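Local coordinates for protein 6-carboxyhexanoate--CoA ligase (Aquifex aeolicus, PDB 5TVA) that is a 6-carboxyhexanoate--CoA ligase of the BioW family that holds adenosine monophosphate and coenzyme A, at residues 79-87 / 192-202; 101-111 / 210-218. All blocks are in the same frame, centred on the assembly; numbering follows the deposited sequence.

In the fold
Both contacts lay helices on the same mixed six-stranded sheet, with their centres 19 Å apart. In contact 1 the helix 73-85 packs on the hairpin of strands 190-194 and 198-203; in contact 2 the end of helix 91-102 and the loop after it meet strand 214-219 and the turn leading into it. The two helices follow each other in the chain, and so do strands 198-203 and 214-219, so the order is 79-87, 101-111, 192-202, 210-218 and the contacts interleave. They touch where L84 CD2 packs at 3.7 Å from F218 CE2. Contact 2 borders the adenosine monophosphate pocket, whereas the V192 side chain of contact 1 is about 13 Å from that ligand.

Contact 1 (79-87 / 192-202); sequences FAVKKLTQE and VSGKEIGYVRI
E87 reaches into the turn of the hairpin, where its OE2 accepts two backbone N-H groups. E196 N meets OE2 on the syn lone pair at a modelled 2.5 Å, too short to be read as strength; I197 N comes to the same OE2 at 3.1 Å from above the carboxylate plane. A bend at chi2 (-73°) folds the carboxylate back over this turn, and the two grips restrict its rotation. The planes of the E87 and E196 carboxylates are nearly parallel, 8° apart, with E87 OE1 and E196 OE2 4.7 Å from each other.

I197 points CG2 at the helix, packing on Q86 CB at 3.7 Å and near K83 O. The K83 chain curls, with chi2 and chi3 both near -60°, and its CG lies over one face of the F79 ring, toward the rim. K83 NZ bonds Q86 OE1 at 3.3 Å, above the amide carbonyl plane, and one water joins NZ to I197 O, at 2.8 Å from each. Deeper in, V192 CG2 wedges against L84 CD2 at 3.4 Å, a tight fit, while V192 CG1 sits against K83 CB. At the far end I202 CD1 packs on F79 CD2 at 3.6 Å, and Y68 and F70 add further rings around F79. This is helix-on-sheet packing, a helix running along one face of a beta hairpin, in a layered alpha/beta fold.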
loop_
_atom_site.group_PDB
_atom_site.type_symbol
_atom_site.label_atom_id
_atom_site.label_comp_id
_atom_site.label_asym_id
_atom_site.label_seq_id
_atom_site.Cartn_x
_atom_site.Cartn_y
_atom_site.Cartn_z
ATOM N N PHE A 79 1.254 -4.054 -19.584
ATOM C CA PHE A 79 2.074 -5.013 -18.852
ATOM C C PHE A 79 1.477 -5.301 -17.475
ATOM O O PHE A 79 1.479 -6.450 -17.011
ATOM C CB PHE A 79 3.499 -4.476 -18.734
ATOM C CG PHE A 79 4.459 -5.400 -18.040
ATOM C CD1 PHE A 79 4.862 -6.576 -18.630
ATOM C CD2 PHE A 79 5.000 -5.057 -16.816
ATOM C CE1 PHE A 79 5.768 -7.418 -17.993
ATOM C CE2 PHE A 79 5.905 -5.893 -16.169
ATOM C CZ PHE A 79 6.292 -7.072 -16.762
ATOM N N ALA A 80 0.940 -4.267 -16.816
ATOM C CA ALA A 80 0.368 -4.452 -15.487
ATOM C C ALA A 80 -0.777 -5.458 -15.525
ATOM O O ALA A 80 -0.830 -6.388 -14.711
ATOM C CB ALA A 80 -0.093 -3.107 -14.932
ATOM N N VAL A 81 -1.679 -5.309 -16.500
ATOM C CA VAL A 81 -2.746 -6.287 -16.702
ATOM C C VAL A 81 -2.170 -7.686 -16.918
ATOM O O VAL A 81 -2.691 -8.679 -16.392
ATOM C CB VAL A 81 -3.641 -5.851 -17.876
ATOM C CG1 VAL A 81 -4.740 -6.877 -18.116
ATOM C CG2 VAL A 81 -4.245 -4.495 -17.593
ATOM N N LYS A 82 -1.082 -7.788 -17.676
ATOM C CA LYS A 82 -0.531 -9.103 -17.989
ATOM C C LYS A 82 -0.024 -9.800 -16.737
ATOM O O LYS A 82 -0.335 -10.975 -16.503
ATOM C CB LYS A 82 0.590 -8.984 -19.024
ATOM C CG LYS A 82 1.233 -10.312 -19.367
ATOM C CD LYS A 82 1.930 -10.244 -20.724
ATOM C CE LYS A 82 3.419 -9.975 -20.587
ATOM N NZ LYS A 82 4.193 -11.195 -20.209
ATOM N N LYS A 83 0.770 -9.094 -15.924
ATOM C CA LYS A 83 1.310 -9.703 -14.710
ATOM C C LYS A 83 0.191 -10.131 -13.765
ATOM O O LYS A 83 0.283 -11.184 -13.119
ATOM C CB LYS A 83 2.273 -8.729 -14.018
ATOM C CG LYS A 83 3.505 -8.325 -14.890
ATOM C CD LYS A 83 4.326 -9.550 -15.223
ATOM C CE LYS A 83 4.812 -10.224 -13.959
ATOM N NZ LYS A 83 5.670 -11.425 -14.225
ATOM N N LEU A 84 -0.885 -9.335 -13.690
ATOM C CA LEU A 84 -2.036 -9.688 -12.858
ATOM C C LEU A 84 -2.659 -11.015 -13.284
ATOM O O LEU A 84 -3.051 -11.828 -12.433
ATOM C CB LEU A 84 -3.082 -8.567 -12.901
ATOM C CG LEU A 84 -2.720 -7.307 -12.103
ATOM C CD1 LEU A 84 -3.610 -6.084 -12.417
ATOM C CD2 LEU A 84 -2.733 -7.626 -10.601
ATOM N N THR A 85 -2.776 -11.260 -14.594
ATOM C CA THR A 85 -3.390 -12.524 -15.001
ATOM C C THR A 85 -2.481 -13.706 -14.696
ATOM O O THR A 85 -2.930 -14.857 -14.726
ATOM C CB THR A 85 -3.768 -12.535 -16.487
ATOM O OG1 THR A 85 -2.588 -12.712 -17.282
ATOM C CG2 THR A 85 -4.507 -11.276 -16.897
ATOM N N GLN A 86 -1.210 -13.458 -14.395
ATOM C CA GLN A 86 -0.381 -14.553 -13.916
ATOM C C GLN A 86 -0.669 -14.914 -12.467
ATOM O O GLN A 86 -0.010 -15.813 -11.933
ATOM C CB GLN A 86 1.100 -14.216 -14.057
ATOM C CG GLN A 86 1.556 -13.846 -15.450
ATOM C CD GLN A 86 3.041 -13.561 -15.484
ATOM O OE1 GLN A 86 3.797 -14.061 -14.647
ATOM N NE2 GLN A 86 3.465 -12.729 -16.433
ATOM N N GLU A 87 -1.587 -14.212 -11.800
ATOM C CA GLU A 87 -2.115 -14.652 -10.516
ATOM C C GLU A 87 -3.497 -15.279 -10.663
ATOM O O GLU A 87 -4.260 -15.334 -9.692
ATOM C CB GLU A 87 -2.150 -13.495 -9.502
ATOM C CG GLU A 87 -0.786 -13.068 -8.936
ATOM C CD GLU A 87 -0.200 -14.069 -7.941
ATOM O OE1 GLU A 87 -0.879 -15.062 -7.607
ATOM O OE2 GLU A 87 0.951 -13.881 -7.492
ATOM N N VAL A 192 2.678 -3.927 -8.971
ATOM C CA VAL A 192 1.677 -4.969 -9.004
ATOM C C VAL A 192 2.284 -6.092 -8.188
ATOM O O VAL A 192 3.497 -6.310 -8.255
ATOM C CB VAL A 192 1.364 -5.358 -10.464
ATOM C CG1 VAL A 192 2.246 -6.517 -10.976
ATOM C CG2 VAL A 192 -0.086 -5.507 -10.688
ATOM N N SER A 193 1.492 -6.742 -7.333
ATOM C CA SER A 193 2.113 -7.743 -6.479
ATOM C C SER A 193 1.185 -8.925 -6.272
ATOM O O SER A 193 -0.031 -8.838 -6.473
ATOM C CB SER A 193 2.527 -7.167 -5.123
ATOM O OG SER A 193 1.396 -6.879 -4.335
ATOM N N GLY A 194 1.794 -10.030 -5.856
ATOM C CA GLY A 194 1.080 -11.271 -5.606
ATOM C C GLY A 194 2.090 -12.291 -5.142
ATOM O O GLY A 194 3.305 -12.067 -5.208
ATOM N N LYS A 195 1.575 -13.419 -4.645
ATOM C CA LYS A 195 2.492 -14.402 -4.076
ATOM C C LYS A 195 3.317 -15.092 -5.158
ATOM O O LYS A 195 4.456 -15.500 -4.896
ATOM C CB LYS A 195 1.729 -15.427 -3.226
ATOM C CG LYS A 195 1.434 -14.941 -1.822
ATOM C CD LYS A 195 0.755 -15.986 -0.955
ATOM C CE LYS A 195 0.376 -15.376 0.386
ATOM N NZ LYS A 195 -0.213 -16.358 1.346
ATOM N N GLU A 196 2.785 -15.198 -6.382
ATOM C CA GLU A 196 3.515 -15.839 -7.475
ATOM C C GLU A 196 4.357 -14.857 -8.273
ATOM O O GLU A 196 5.475 -15.191 -8.673
ATOM C CB GLU A 196 2.553 -16.562 -8.431
ATOM C CG GLU A 196 1.382 -17.281 -7.768
ATOM C CD GLU A 196 1.793 -18.391 -6.813
ATOM O OE1 GLU A 196 2.966 -18.446 -6.379
ATOM O OE2 GLU A 196 0.921 -19.219 -6.487
ATOM N N ILE A 197 3.842 -13.655 -8.540
ATOM C CA ILE A 197 4.582 -12.709 -9.365
ATOM C C ILE A 197 5.535 -11.851 -8.550
ATOM O O ILE A 197 6.303 -11.069 -9.135
ATOM C CB ILE A 197 3.622 -11.801 -10.158
ATOM C CG1 ILE A 197 2.730 -11.008 -9.203
ATOM C CG2 ILE A 197 2.805 -12.634 -11.130
ATOM C CD1 ILE A 197 1.893 -9.910 -9.873
ATOM N N GLY A 198 5.513 -11.971 -7.220
ATOM C CA GLY A 198 6.361 -11.177 -6.360
ATOM C C GLY A 198 5.901 -9.735 -6.333
ATOM O O GLY A 198 4.709 -9.426 -6.445
ATOM N N TYR A 199 6.874 -8.829 -6.188
ATOM C CA TYR A 199 6.638 -7.389 -6.154
ATOM C C TYR A 199 7.230 -6.806 -7.434
ATOM O O TYR A 199 8.452 -6.849 -7.643
ATOM C CB TYR A 199 7.253 -6.784 -4.891
ATOM C CG TYR A 199 7.140 -5.276 -4.746
ATOM C CD1 TYR A 199 5.969 -4.691 -4.283
ATOM C CD2 TYR A 199 8.216 -4.437 -5.049
ATOM C CE1 TYR A 199 5.857 -3.312 -4.131
ATOM C CE2 TYR A 199 8.110 -3.049 -4.903
ATOM C CZ TYR A 199 6.931 -2.495 -4.438
ATOM O OH TYR A 199 6.791 -1.121 -4.284
ATOM N N VAL A 200 6.365 -6.275 -8.293
ATOM C CA VAL A 200 6.723 -5.955 -9.670
ATOM C C VAL A 200 6.594 -4.447 -9.852
ATOM O O VAL A 200 5.487 -3.914 -9.959
ATOM C CB VAL A 200 5.860 -6.729 -10.674
ATOM C CG1 VAL A 200 6.391 -6.546 -12.071
ATOM C CG2 VAL A 200 5.873 -8.203 -10.318
ATOM N N ARG A 201 7.733 -3.750 -9.896
ATOM C CA ARG A 201 7.741 -2.294 -10.003
ATOM C C ARG A 201 7.683 -1.882 -11.466
ATOM O O ARG A 201 8.392 -2.444 -12.300
ATOM C CB ARG A 201 8.989 -1.740 -9.327
ATOM C CG ARG A 201 9.391 -2.584 -8.115
ATOM C CD ARG A 201 10.630 -2.061 -7.439
ATOM N NE ARG A 201 10.585 -0.610 -7.330
ATOM C CZ ARG A 201 11.498 0.197 -7.862
ATOM N NH1 ARG A 201 12.527 -0.324 -8.521
ATOM N NH2 ARG A 201 11.388 1.512 -7.715
ATOM N N ILE A 202 6.815 -0.925 -11.786
ATOM C CA ILE A 202 6.453 -0.676 -13.176
ATOM C C ILE A 202 6.355 0.826 -13.419
ATOM O O ILE A 202 5.536 1.505 -12.788
ATOM C CB ILE A 202 5.134 -1.371 -13.543
ATOM C CG1 ILE A 202 5.344 -2.890 -13.545
ATOM C CG2 ILE A 202 4.609 -0.859 -14.877
ATOM C CD1 ILE A 202 4.064 -3.701 -13.593
HETATM O O HOH W 1 6.926 -11.915 -11.774
#

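Contact 2 (101-111 / 210-218); sequences LSKGANPKGGN and DPLGGRVYF. With AMP (adenosine monophosphate), chain C.
L101 and G214 bring their CA atoms to 5.9 Å where helix 91-102 ends beside the start of strand 214-219, and farther along the loop N111 approaches L212 to 5.7 Å between CA atoms. The N111 amide bridges both peptides flanking L212: OD1 accepts from G213 N at 2.6 Å, and ND2 gives its hydrogen to P211 O at 3.0 Å. Both bonds run nearly along the C=O axis of their acceptors, and P211 O lies close to the amide plane, so the pair fixes the amide's rotation.

L212 spreads its methyls between the last turn of helix 91-102, CD1 against S102 O at 3.4 Å, and the loop beyond, CD2 against G110 O. L101 lays CD1 and CD2 over the G214 backbone and meets V216 CG2 at 3.8 Å through CD2. The R215 chain, bent at chi3, runs along adenosine monophosphate, where NE makes a weak bond to O4' at 3.2 Å, while Y191 takes its NH1. N111 CB lies near O3', and Y217 OH, hydrogen-bonded to T136 OG1, lies near C2. N111, G214, R215 and Y217 contribute to the adenosine monophosphate pocket, and R215 also touches coenzyme A, so the two ligand sites meet at this strand.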
loop_
_atom_site.group_PDB
_atom_site.type_symbol
_atom_site.label_atom_id
_atom_site.label_comp_id
_atom_site.label_asym_id
_atom_site.label_seq_id
_atom_site.Cartn_x
_atom_site.Cartn_y
_atom_site.Cartn_z
ATOM N N LEU A 101 -8.728 3.201 -11.654
ATOM C CA LEU A 101 -7.737 4.093 -11.063
ATOM C C LEU A 101 -7.448 5.283 -11.971
ATOM O O LEU A 101 -7.354 6.427 -11.504
ATOM C CB LEU A 101 -6.453 3.320 -10.774
ATOM C CG LEU A 101 -6.497 2.259 -9.675
ATOM C CD1 LEU A 101 -5.083 1.788 -9.390
ATOM C CD2 LEU A 101 -7.156 2.790 -8.416
ATOM N N SER A 102 -7.315 5.036 -13.273
ATOM C CA SER A 102 -6.940 6.101 -14.196
ATOM C C SER A 102 -8.063 7.112 -14.385
ATOM O O SER A 102 -7.794 8.294 -14.616
ATOM C CB SER A 102 -6.525 5.500 -15.537
ATOM O OG SER A 102 -7.449 4.499 -15.931
ATOM N N LYS A 103 -9.313 6.685 -14.271
ATOM C CA LYS A 103 -10.442 7.579 -14.479
ATOM C C LYS A 103 -10.960 8.198 -13.187
ATOM O O LYS A 103 -11.993 8.874 -13.214
ATOM C CB LYS A 103 -11.562 6.835 -15.213
ATOM C CG LYS A 103 -11.132 6.404 -16.624
ATOM C CD LYS A 103 -12.087 5.406 -17.278
ATOM C CE LYS A 103 -13.476 5.988 -17.499
ATOM N NZ LYS A 103 -14.347 5.039 -18.249
ATOM N N GLY A 104 -10.256 8.009 -12.070
ATOM C CA GLY A 104 -10.658 8.579 -10.795
ATOM C C GLY A 104 -11.451 7.620 -9.931
ATOM O O GLY A 104 -12.653 7.436 -10.142
ATOM N N ALA A 105 -10.795 7.012 -8.939
ATOM C CA ALA A 105 -11.444 5.962 -8.155
ATOM C C ALA A 105 -12.512 6.515 -7.216
ATOM O O ALA A 105 -13.536 5.855 -6.992
ATOM C CB ALA A 105 -10.387 5.180 -7.375
ATOM N N ASN A 106 -12.295 7.703 -6.655
ATOM C CA ASN A 106 -13.298 8.363 -5.810
ATOM C C ASN A 106 -14.427 8.897 -6.689
ATOM O O ASN A 106 -14.174 9.748 -7.553
ATOM C CB ASN A 106 -12.638 9.498 -5.006
ATOM C CG ASN A 106 -13.589 10.177 -4.009
ATOM O OD1 ASN A 106 -14.808 10.154 -4.163
ATOM N ND2 ASN A 106 -13.015 10.788 -2.979
ATOM N N PRO A 107 -15.671 8.446 -6.505
ATOM C CA PRO A 107 -16.745 8.851 -7.429
ATOM C C PRO A 107 -17.054 10.340 -7.409
ATOM O O PRO A 107 -17.603 10.849 -8.395
ATOM C CB PRO A 107 -17.950 8.030 -6.951
ATOM C CG PRO A 107 -17.657 7.742 -5.508
ATOM C CD PRO A 107 -16.164 7.562 -5.435
ATOM N N LYS A 108 -16.728 11.054 -6.330
ATOM C CA LYS A 108 -16.906 12.499 -6.271
ATOM C C LYS A 108 -15.624 13.249 -6.611
ATOM O O LYS A 108 -15.414 14.368 -6.134
ATOM C CB LYS A 108 -17.431 12.923 -4.898
ATOM C CG LYS A 108 -18.575 12.046 -4.386
ATOM C CD LYS A 108 -19.630 12.860 -3.641
ATOM C CE LYS A 108 -20.559 11.961 -2.831
ATOM N NZ LYS A 108 -21.968 12.462 -2.788
ATOM N N GLY A 109 -14.761 12.651 -7.430
ATOM C CA GLY A 109 -13.544 13.306 -7.859
ATOM C C GLY A 109 -12.355 13.105 -6.940
ATOM O O GLY A 109 -12.492 13.072 -5.709
ATOM N N GLY A 110 -11.178 12.964 -7.533
ATOM C CA GLY A 110 -9.957 12.884 -6.768
ATOM C C GLY A 110 -9.582 11.465 -6.392
ATOM O O GLY A 110 -10.117 10.468 -6.893
ATOM N N ASN A 111 -8.617 11.387 -5.483
ATOM C CA ASN A 111 -8.177 10.104 -4.970
ATOM C C ASN A 111 -9.065 9.657 -3.817
ATOM O O ASN A 111 -9.767 10.452 -3.184
ATOM C CB ASN A 111 -6.728 10.178 -4.500
ATOM C CG ASN A 111 -5.814 10.749 -5.547
ATOM O OD1 ASN A 111 -5.376 10.042 -6.456
ATOM N ND2 ASN A 111 -5.527 12.043 -5.437
ATOM N N ASP A 210 -0.440 13.839 -13.730
ATOM C CA ASP A 210 -1.749 13.309 -13.352
ATOM C C ASP A 210 -1.864 13.307 -11.833
ATOM O O ASP A 210 -1.006 12.718 -11.157
ATOM C CB ASP A 210 -1.938 11.894 -13.906
ATOM C CG ASP A 210 -3.405 11.499 -14.020
ATOM O OD1 ASP A 210 -4.259 12.154 -13.384
ATOM O OD2 ASP A 210 -3.712 10.535 -14.756
ATOM N N PRO A 211 -2.870 13.961 -11.254
ATOM C CA PRO A 211 -3.061 13.925 -9.797
ATOM C C PRO A 211 -3.933 12.778 -9.293
ATOM O O PRO A 211 -4.346 12.811 -8.130
ATOM C CB PRO A 211 -3.747 15.272 -9.539
ATOM C CG PRO A 211 -4.620 15.444 -10.747
ATOM C CD PRO A 211 -3.859 14.839 -11.911
ATOM N N LEU A 212 -4.220 11.779 -10.123
ATOM C CA LEU A 212 -5.032 10.633 -9.743
ATOM C C LEU A 212 -4.153 9.412 -9.472
ATOM O O LEU A 212 -3.187 9.151 -10.200
ATOM C CB LEU A 212 -6.054 10.305 -10.834
ATOM C CG LEU A 212 -7.181 11.304 -11.118
ATOM C CD1 LEU A 212 -7.990 10.858 -12.325
ATOM C CD2 LEU A 212 -8.090 11.481 -9.912
ATOM N N GLY A 213 -4.496 8.667 -8.419
ATOM C CA GLY A 213 -3.794 7.449 -8.055
ATOM C C GLY A 213 -4.723 6.475 -7.360
ATOM O O GLY A 213 -5.947 6.611 -7.472
ATOM N N GLY A 214 -4.176 5.489 -6.664
ATOM C CA GLY A 214 -5.002 4.595 -5.879
ATOM C C GLY A 214 -4.432 3.192 -5.816
ATOM O O GLY A 214 -3.356 2.894 -6.343
ATOM N N ARG A 215 -5.191 2.330 -5.128
ATOM C CA ARG A 215 -4.854 0.930 -4.957
ATOM C C ARG A 215 -6.112 0.101 -5.175
ATOM O O ARG A 215 -7.211 0.495 -4.769
ATOM C CB ARG A 215 -4.267 0.649 -3.559
ATOM C CG ARG A 215 -2.790 0.952 -3.424
ATOM C CD ARG A 215 -2.216 0.579 -2.058
ATOM N NE ARG A 215 -1.724 1.780 -1.411
ATOM C CZ ARG A 215 -0.445 2.102 -1.228
ATOM N NH1 ARG A 215 0.538 1.287 -1.582
ATOM N NH2 ARG A 215 -0.170 3.238 -0.632
ATOM N N VAL A 216 -5.941 -1.042 -5.828
ATOM C CA VAL A 216 -6.995 -2.030 -5.978
ATOM C C VAL A 216 -6.481 -3.321 -5.363
ATOM O O VAL A 216 -5.410 -3.812 -5.750
ATOM C CB VAL A 216 -7.408 -2.231 -7.447
ATOM C CG1 VAL A 216 -8.480 -3.342 -7.559
ATOM C CG2 VAL A 216 -7.941 -0.926 -8.026
ATOM N N TYR A 217 -7.234 -3.856 -4.392
ATOM C CA TYR A 217 -6.944 -5.146 -3.782
ATOM C C TYR A 217 -7.851 -6.192 -4.418
ATOM O O TYR A 217 -9.086 -6.048 -4.385
ATOM C CB TYR A 217 -7.175 -5.112 -2.270
ATOM C CG TYR A 217 -6.283 -4.210 -1.440
ATOM C CD1 TYR A 217 -5.131 -3.626 -1.979
ATOM C CD2 TYR A 217 -6.584 -3.956 -0.094
ATOM C CE1 TYR A 217 -4.321 -2.816 -1.214
ATOM C CE2 TYR A 217 -5.769 -3.131 0.686
ATOM C CZ TYR A 217 -4.634 -2.563 0.112
ATOM O OH TYR A 217 -3.797 -1.747 0.860
ATOM N N PHE A 218 -7.258 -7.265 -4.957
ATOM C CA PHE A 218 -8.038 -8.345 -5.570
ATOM C C PHE A 218 -8.296 -9.418 -4.515
ATOM O O PHE A 218 -7.352 -10.085 -4.065
ATOM C CB PHE A 218 -7.317 -8.915 -6.789
ATOM C CG PHE A 218 -7.125 -7.909 -7.898
ATOM C CD1 PHE A 218 -8.128 -7.675 -8.822
ATOM C CD2 PHE A 218 -5.946 -7.163 -7.989
ATOM C CE1 PHE A 218 -7.959 -6.735 -9.825
ATOM C CE2 PHE A 218 -5.774 -6.224 -8.995
ATOM C CZ PHE A 218 -6.769 -6.019 -9.911
HETATM P P AMP C . 0.429 6.598 -1.105
HETATM O O1P AMP C . 1.082 5.242 -0.945
HETATM O O2P AMP C . 0.345 7.299 0.236
HETATM O O3P AMP C . 0.876 7.448 -2.289
HETATM O "O5'" AMP C . -1.093 6.313 -1.502
HETATM C "C5'" AMP C . -1.476 5.919 -2.819
HETATM C "C4'" AMP C . -2.970 5.695 -2.874
HETATM O "O4'" AMP C . -3.277 4.434 -2.221
HETATM C "C3'" AMP C . -3.793 6.755 -2.139
HETATM O "O3'" AMP C . -4.231 7.798 -2.992
HETATM C "C2'" AMP C . -4.939 5.982 -1.505
HETATM O "O2'" AMP C . -6.034 5.896 -2.404
HETATM C "C1'" AMP C . -4.338 4.587 -1.315
HETATM N N9 AMP C . -3.815 4.362 0.052
HETATM C C8 AMP C . -3.052 5.201 0.780
HETATM N N7 AMP C . -2.770 4.673 2.003
HETATM C C5 AMP C . -3.357 3.464 2.086
HETATM C C6 AMP C . -3.443 2.358 3.077
HETATM N N6 AMP C . -2.849 2.430 4.289
HETATM N N1 AMP C . -4.166 1.257 2.732
HETATM C C2 AMP C . -4.783 1.157 1.546
HETATM N N3 AMP C . -4.740 2.116 0.605
HETATM C C4 AMP C . -4.051 3.268 0.797
#